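Long-range contact in alpha-Amylase (Thermotoga maritima, PDB 2B5D), which is a glycoside hydrolase family 57 protein named alpha-amylase, joining an alpha/beta domain of mainly parallel strands to a helical C-terminal part: residues N416-M430 / E478-Y492. Numbering follows the deposited sequence.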
loop_
_atom_site.group_PDB
_atom_site.type_symbol
_atom_site.label_atom_id
_atom_site.label_comp_id
_atom_site.label_asym_id
_atom_site.label_seq_id
_atom_site.Cartn_x
_atom_site.Cartn_y
_atom_site.Cartn_z
ATOM N N ASN A 416 -10.105 6.794 -12.727
ATOM C CA ASN A 416 -8.782 7.314 -13.106
ATOM C C ASN A 416 -9.029 8.477 -14.090
ATOM O O ASN A 416 -8.598 8.451 -15.252
ATOM C CB ASN A 416 -7.852 6.212 -13.674
ATOM C CG ASN A 416 -7.608 5.044 -12.682
ATOM O OD1 ASN A 416 -8.538 4.297 -12.328
ATOM N ND2 ASN A 416 -6.347 4.876 -12.256
ATOM N N ASP A 417 -9.762 9.480 -13.601
ATOM C CA ASP A 417 -10.249 10.598 -14.414
ATOM C C ASP A 417 -10.218 11.940 -13.663
ATOM O O ASP A 417 -10.741 12.954 -14.138
ATOM C CB ASP A 417 -11.658 10.303 -14.942
ATOM C CG ASP A 417 -12.618 9.886 -13.847
ATOM O OD1 ASP A 417 -12.498 10.405 -12.707
ATOM O OD2 ASP A 417 -13.492 9.029 -14.127
ATOM N N TRP A 418 -9.613 11.913 -12.476
ATOM C CA TRP A 418 -9.102 13.115 -11.833
ATOM C C TRP A 418 -7.952 13.638 -12.730
ATOM O O TRP A 418 -7.784 14.847 -12.927
ATOM C CB TRP A 418 -8.604 12.777 -10.400
ATOM C CG TRP A 418 -7.957 13.935 -9.650
ATOM C CD1 TRP A 418 -8.569 14.782 -8.775
ATOM C CD2 TRP A 418 -6.578 14.375 -9.736
ATOM N NE1 TRP A 418 -7.668 15.721 -8.309
ATOM C CE2 TRP A 418 -6.443 15.494 -8.884
ATOM C CE3 TRP A 418 -5.453 13.943 -10.469
ATOM C CZ2 TRP A 418 -5.225 16.185 -8.731
ATOM C CZ3 TRP A 418 -4.234 14.641 -10.317
ATOM C CH2 TRP A 418 -4.136 15.738 -9.451
ATOM N N ILE A 419 -7.170 12.699 -13.259
ATOM C CA ILE A 419 -6.081 13.011 -14.162
ATOM C C ILE A 419 -6.596 13.679 -15.450
ATOM O O ILE A 419 -5.988 14.634 -15.926
ATOM C CB ILE A 419 -5.232 11.761 -14.477
ATOM C CG1 ILE A 419 -4.299 11.452 -13.294
ATOM C CG2 ILE A 419 -4.432 11.932 -15.795
ATOM C CD1 ILE A 419 -3.469 10.169 -13.437
ATOM N N TYR A 420 -7.719 13.177 -15.976
ATOM C CA TYR A 420 -8.292 13.686 -17.204
ATOM C C TYR A 420 -8.869 15.087 -17.105
ATOM O O TYR A 420 -8.523 15.927 -17.928
ATOM C CB TYR A 420 -9.301 12.721 -17.800
ATOM C CG TYR A 420 -8.638 11.548 -18.435
ATOM C CD1 TYR A 420 -9.328 10.342 -18.631
ATOM C CD2 TYR A 420 -7.308 11.616 -18.812
ATOM C CE1 TYR A 420 -8.699 9.228 -19.225
ATOM C CE2 TYR A 420 -6.660 10.520 -19.381
ATOM C CZ TYR A 420 -7.360 9.329 -19.589
ATOM O OH TYR A 420 -6.698 8.260 -20.181
ATOM N N ARG A 421 -9.714 15.365 -16.108
ATOM C CA ARG A 421 -10.226 16.725 -15.981
ATOM C C ARG A 421 -9.113 17.698 -15.663
ATOM O O ARG A 421 -9.191 18.861 -16.048
ATOM C CB ARG A 421 -11.427 16.876 -15.028
ATOM C CG ARG A 421 -11.201 16.351 -13.626
ATOM C CD ARG A 421 -11.846 17.241 -12.548
ATOM N NE ARG A 421 -11.200 16.972 -11.259
ATOM C CZ ARG A 421 -11.772 17.107 -10.065
ATOM N NH1 ARG A 421 -11.071 16.820 -8.967
ATOM N NH2 ARG A 421 -13.036 17.518 -9.958
ATOM N N HIS A 422 -8.060 17.235 -15.007
ATOM C CA HIS A 422 -6.906 18.108 -14.839
ATOM C C HIS A 422 -6.161 18.374 -16.135
ATOM O O HIS A 422 -5.697 19.500 -16.360
ATOM C CB HIS A 422 -5.951 17.622 -13.740
ATOM C CG HIS A 422 -6.346 18.101 -12.378
ATOM N ND1 HIS A 422 -7.141 17.357 -11.531
ATOM C CD2 HIS A 422 -6.126 19.282 -11.750
ATOM C CE1 HIS A 422 -7.385 18.055 -10.434
ATOM N NE2 HIS A 422 -6.768 19.221 -10.535
ATOM N N LEU A 423 -6.035 17.351 -16.978
ATOM C CA LEU A 423 -5.438 17.544 -18.286
ATOM C C LEU A 423 -6.257 18.514 -19.156
ATOM O O LEU A 423 -5.718 19.425 -19.761
ATOM C CB LEU A 423 -5.222 16.200 -18.962
ATOM C CG LEU A 423 -3.792 15.607 -19.077
ATOM C CD1 LEU A 423 -2.678 16.297 -18.304
ATOM C CD2 LEU A 423 -3.819 14.123 -18.794
ATOM N N HIS A 424 -7.566 18.315 -19.177
ATOM C CA HIS A 424 -8.479 19.193 -19.829
ATOM C C HIS A 424 -8.276 20.665 -19.419
ATOM O O HIS A 424 -8.031 21.518 -20.298
ATOM C CB HIS A 424 -9.902 18.759 -19.540
ATOM C CG HIS A 424 -10.919 19.705 -20.085
ATOM N ND1 HIS A 424 -11.559 20.644 -19.305
ATOM C CD2 HIS A 424 -11.362 19.895 -21.348
ATOM C CE1 HIS A 424 -12.388 21.343 -20.062
ATOM N NE2 HIS A 424 -12.276 20.915 -21.307
ATOM N N GLU A 425 -8.309 20.957 -18.105
ATOM C CA GLU A 425 -8.084 22.327 -17.621
ATOM C C GLU A 425 -6.681 22.836 -17.920
ATOM O O GLU A 425 -6.495 24.000 -18.291
ATOM C CB GLU A 425 -8.341 22.431 -16.118
ATOM C CG GLU A 425 -9.775 22.411 -15.728
ATOM C CD GLU A 425 -10.548 23.559 -16.337
ATOM O OE1 GLU A 425 -9.954 24.682 -16.499
ATOM O OE2 GLU A 425 -11.747 23.320 -16.665
ATOM N N MET A 426 -5.678 21.986 -17.760
ATOM C CA MET A 426 -4.313 22.466 -18.086
ATOM C C MET A 426 -4.121 22.902 -19.553
ATOM O O MET A 426 -3.378 23.835 -19.816
ATOM C CB MET A 426 -3.225 21.459 -17.711
ATOM C CG MET A 426 -3.180 21.078 -16.227
ATOM S SD MET A 426 -2.468 19.433 -15.968
ATOM C CE MET A 426 -0.773 19.640 -16.607
ATOM N N ILE A 427 -4.777 22.207 -20.492
ATOM C CA ILE A 427 -4.588 22.466 -21.937
ATOM C C ILE A 427 -5.318 23.749 -22.243
ATOM O O ILE A 427 -4.732 24.627 -22.866
ATOM C CB ILE A 427 -5.133 21.289 -22.876
ATOM C CG1 ILE A 427 -4.367 19.977 -22.644
ATOM C CG2 ILE A 427 -5.050 21.648 -24.380
ATOM C CD1 ILE A 427 -5.121 18.764 -23.066
ATOM N N GLU A 428 -6.589 23.816 -21.798
ATOM C CA GLU A 428 -7.454 24.982 -21.916
ATOM C C GLU A 428 -6.797 26.226 -21.312
ATOM O O GLU A 428 -6.792 27.284 -21.948
ATOM C CB GLU A 428 -8.853 24.741 -21.286
ATOM C CG GLU A 428 -9.741 23.786 -22.111
ATOM C CD GLU A 428 -11.289 24.073 -21.997
ATOM O OE1 GLU A 428 -12.052 23.654 -22.918
ATOM O OE2 GLU A 428 -11.741 24.701 -20.991
ATOM N N ARG A 429 -6.212 26.101 -20.121
ATOM C CA ARG A 429 -5.540 27.236 -19.496
ATOM C C ARG A 429 -4.280 27.592 -20.231
ATOM O O ARG A 429 -3.964 28.755 -20.372
ATOM C CB ARG A 429 -5.179 26.974 -18.019
ATOM C CG ARG A 429 -6.205 27.470 -17.033
ATOM C CD ARG A 429 -6.840 26.324 -16.251
ATOM N NE ARG A 429 -5.999 25.854 -15.141
ATOM C CZ ARG A 429 -6.420 25.713 -13.877
ATOM N NH1 ARG A 429 -5.580 25.271 -12.946
ATOM N NH2 ARG A 429 -7.683 25.991 -13.542
ATOM N N MET A 430 -3.519 26.586 -20.646
ATOM C CA MET A 430 -2.242 26.830 -21.350
ATOM C C MET A 430 -2.425 27.654 -22.636
ATOM O O MET A 430 -1.531 28.435 -23.016
ATOM C CB MET A 430 -1.567 25.506 -21.697
ATOM C CG MET A 430 -0.184 25.663 -22.310
ATOM S SD MET A 430 1.006 26.225 -21.053
ATOM C CE MET A 430 2.086 27.340 -21.918
ATOM N N GLU A 478 1.534 6.914 -12.297
ATOM C CA GLU A 478 0.485 7.865 -11.960
ATOM C C GLU A 478 1.011 8.864 -10.946
ATOM O O GLU A 478 0.521 9.987 -10.856
ATOM C CB GLU A 478 -0.791 7.161 -11.496
ATOM C CG GLU A 478 -1.723 6.840 -12.672
ATOM C CD GLU A 478 -3.093 6.292 -12.242
ATOM O OE1 GLU A 478 -3.474 5.175 -12.708
ATOM O OE2 GLU A 478 -3.788 6.981 -11.442
ATOM N N ASN A 479 2.037 8.449 -10.218
ATOM C CA ASN A 479 2.830 9.365 -9.425
ATOM C C ASN A 479 3.557 10.404 -10.293
ATOM O O ASN A 479 3.527 11.578 -9.969
ATOM C CB ASN A 479 3.805 8.601 -8.523
ATOM C CG ASN A 479 3.108 7.958 -7.286
ATOM O OD1 ASN A 479 1.866 7.832 -7.223
ATOM N ND2 ASN A 479 3.925 7.541 -6.304
ATOM N N ARG A 480 4.211 9.964 -11.377
ATOM C CA ARG A 480 4.749 10.872 -12.402
ATOM C C ARG A 480 3.735 11.875 -12.924
ATOM O O ARG A 480 3.997 13.064 -12.928
ATOM C CB ARG A 480 5.331 10.118 -13.589
ATOM C CG ARG A 480 6.751 9.717 -13.379
ATOM C CD ARG A 480 7.582 10.907 -12.995
ATOM N NE ARG A 480 8.190 11.498 -14.185
ATOM C CZ ARG A 480 9.184 12.392 -14.166
ATOM N NH1 ARG A 480 9.691 12.827 -12.998
ATOM N NH2 ARG A 480 9.661 12.863 -15.325
ATOM N N THR A 481 2.581 11.384 -13.350
ATOM C CA THR A 481 1.601 12.244 -13.980
ATOM C C THR A 481 1.178 13.353 -13.030
ATOM O O THR A 481 1.359 14.518 -13.342
ATOM C CB THR A 481 0.391 11.450 -14.538
ATOM O OG1 THR A 481 0.854 10.574 -15.576
ATOM C CG2 THR A 481 -0.657 12.397 -15.159
ATOM N N LYS A 482 0.660 12.974 -11.867
ATOM C CA LYS A 482 0.269 13.897 -10.787
ATOM C C LYS A 482 1.382 14.842 -10.339
ATOM O O LYS A 482 1.136 16.022 -10.088
ATOM C CB LYS A 482 -0.278 13.108 -9.592
ATOM C CG LYS A 482 -1.477 12.214 -9.998
ATOM C CD LYS A 482 -2.103 11.495 -8.799
ATOM C CE LYS A 482 -3.379 10.724 -9.213
ATOM N NZ LYS A 482 -4.081 10.062 -8.021
ATOM N N LEU A 483 2.603 14.358 -10.275
ATOM C CA LEU A 483 3.718 15.247 -9.988
ATOM C C LEU A 483 3.793 16.433 -11.009
ATOM O O LEU A 483 3.838 17.594 -10.627
ATOM C CB LEU A 483 5.006 14.440 -9.956
ATOM C CG LEU A 483 6.333 15.168 -9.753
ATOM C CD1 LEU A 483 6.310 15.884 -8.410
ATOM C CD2 LEU A 483 7.409 14.145 -9.775
ATOM N N HIS A 484 3.764 16.132 -12.306
ATOM C CA HIS A 484 3.726 17.172 -13.328
ATOM C C HIS A 484 2.437 17.983 -13.346
ATOM O O HIS A 484 2.486 19.177 -13.592
ATOM C CB HIS A 484 4.078 16.560 -14.690
ATOM C CG HIS A 484 5.463 16.012 -14.716
ATOM N ND1 HIS A 484 5.734 14.666 -14.861
ATOM C CD2 HIS A 484 6.652 16.609 -14.509
ATOM C CE1 HIS A 484 7.043 14.468 -14.808
ATOM N NE2 HIS A 484 7.625 15.637 -14.604
ATOM N N ILE A 485 1.298 17.368 -13.047
ATOM C CA ILE A 485 0.111 18.161 -12.946
ATOM C C ILE A 485 0.289 19.237 -11.864
ATOM O O ILE A 485 0.041 20.425 -12.108
ATOM C CB ILE A 485 -1.132 17.293 -12.664
ATOM C CG1 ILE A 485 -1.542 16.537 -13.928
ATOM C CG2 ILE A 485 -2.313 18.164 -12.209
ATOM C CD1 ILE A 485 -2.522 15.380 -13.665
ATOM N N LYS A 486 0.745 18.812 -10.678
ATOM C CA LYS A 486 0.927 19.666 -9.515
ATOM C C LYS A 486 1.928 20.783 -9.782
ATOM O O LYS A 486 1.670 21.925 -9.421
ATOM C CB LYS A 486 1.374 18.836 -8.295
ATOM C CG LYS A 486 1.584 19.684 -7.012
ATOM C CD LYS A 486 0.375 19.584 -6.025
ATOM C CE LYS A 486 0.676 20.111 -4.558
ATOM N NZ LYS A 486 0.714 21.630 -4.451
ATOM N N ARG A 487 3.068 20.449 -10.394
ATOM C CA ARG A 487 4.029 21.458 -10.758
ATOM C C ARG A 487 3.406 22.519 -11.691
ATOM O O ARG A 487 3.631 23.735 -11.522
ATOM C CB ARG A 487 5.264 20.795 -11.385
ATOM C CG ARG A 487 6.051 19.962 -10.394
ATOM C CD ARG A 487 7.389 19.483 -10.938
ATOM N NE ARG A 487 8.149 18.789 -9.876
ATOM C CZ ARG A 487 9.047 17.809 -10.054
ATOM N NH1 ARG A 487 9.315 17.327 -11.279
ATOM N NH2 ARG A 487 9.686 17.281 -8.995
ATOM N N PHE A 488 2.589 22.068 -12.654
ATOM C CA PHE A 488 1.932 22.988 -13.575
ATOM C C PHE A 488 0.977 23.918 -12.824
ATOM O O PHE A 488 0.935 25.130 -13.101
ATOM C CB PHE A 488 1.192 22.219 -14.695
ATOM C CG PHE A 488 0.369 23.098 -15.624
ATOM C CD1 PHE A 488 0.824 23.389 -16.922
ATOM C CD2 PHE A 488 -0.856 23.594 -15.219
ATOM C CE1 PHE A 488 0.078 24.182 -17.787
ATOM C CE2 PHE A 488 -1.619 24.391 -16.071
ATOM C CZ PHE A 488 -1.146 24.690 -17.370
ATOM N N LEU A 489 0.195 23.364 -11.900
ATOM C CA LEU A 489 -0.775 24.176 -11.179
ATOM C C LEU A 489 -0.124 25.210 -10.242
ATOM O O LEU A 489 -0.637 26.324 -10.072
ATOM C CB LEU A 489 -1.708 23.302 -10.375
ATOM C CG LEU A 489 -2.545 22.285 -11.118
ATOM C CD1 LEU A 489 -3.117 21.262 -10.122
ATOM C CD2 LEU A 489 -3.671 22.956 -11.873
ATOM N N ASN A 490 0.991 24.824 -9.629
ATOM C CA ASN A 490 1.792 25.746 -8.861
ATOM C C ASN A 490 2.217 26.922 -9.690
ATOM O O ASN A 490 2.073 28.055 -9.258
ATOM C CB ASN A 490 3.032 25.075 -8.261
ATOM C CG ASN A 490 2.691 24.166 -7.105
ATOM O OD1 ASN A 490 1.595 24.229 -6.542
ATOM N ND2 ASN A 490 3.615 23.279 -6.773
ATOM N N LEU A 491 2.754 26.676 -10.877
ATOM C CA LEU A 491 3.170 27.809 -11.705
ATOM C C LEU A 491 1.969 28.635 -12.154
ATOM O O LEU A 491 2.038 29.859 -12.239
ATOM C CB LEU A 491 3.991 27.357 -12.893
ATOM C CG LEU A 491 5.237 26.566 -12.591
ATOM C CD1 LEU A 491 5.503 25.622 -13.766
ATOM C CD2 LEU A 491 6.404 27.476 -12.336
ATOM N N TYR A 492 0.867 27.963 -12.441
ATOM C CA TYR A 492 -0.320 28.640 -12.907
ATOM C C TYR A 492 -0.762 29.625 -11.846
ATOM O O TYR A 492 -1.074 30.791 -12.158
ATOM C CB TYR A 492 -1.433 27.637 -13.210
ATOM C CG TYR A 492 -2.741 28.276 -13.561
ATOM C CD1 TYR A 492 -2.945 28.831 -14.831
ATOM C CD2 TYR A 492 -3.786 28.356 -12.626
ATOM C CE1 TYR A 492 -4.155 29.439 -15.169
ATOM C CE2 TYR A 492 -4.997 28.971 -12.944
ATOM C CZ TYR A 492 -5.174 29.515 -14.223
ATOM O OH TYR A 492 -6.376 30.118 -14.576
#
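Trp418 O takes two N-H groups of His422, one on each face of its carbonyl plane. The backbone N comes from one face. The ring comes from the other, with His422 ND1 2.9 Å from Trp418 O. This second bond lies in the imidazole plane and fixes the ring's rotation. It also sets ND1 above the middle of the indole.

The two rings and Ile419 flank Ile485, a knob held among Trp418, Ile419, His422 and Met426. Ile485 CD1 is 3.8 Å from Trp418 CZ3, while Ile485 CG2 meets His422 CB. Met426 crosses Ile485 at about a right angle, and Met426 SD lies 3.7 Å from Ile485 CG1. Ile419 is the reciprocal knob, among Glu478, Thr481, Lys482 and Ile485.

Met426 also lies over one face of Phe488, in a CH-pi contact with Met426 CB 3.9 Å from the centroid of the Phe488 ring. A bend at chi3 (62°) turns Met426 CE back onto Phe488 CB and CG. Met430 SD meets the same ring at its edge, so two methionines make Met-aromatic contacts with it.

Further along, the Arg429 guanidinium lies flat on Tyr492, with planes 10° apart. Arg429 CZ is 4.0 Å from the centroid of the Tyr492 ring, a cation-pi stack. Glu425 CB backs the other guanidinium face. Arg429 NE is buried without a polar partner. At the opposite end, Asn416 ND2 gives Glu478 OE1 a weak, bent hydrogen bond.

The axes of helix 418-430 and helix 478-492 come within 11.0 Å and run in roughly the same direction, 35° apart. Pro280 of a second subunit rests on His422. Helix 443-458 packs on Phe488 and Leu491 through Met452. Helix 502-511 meets Arg487 and Leu491, extending this all-helical C-terminal packing.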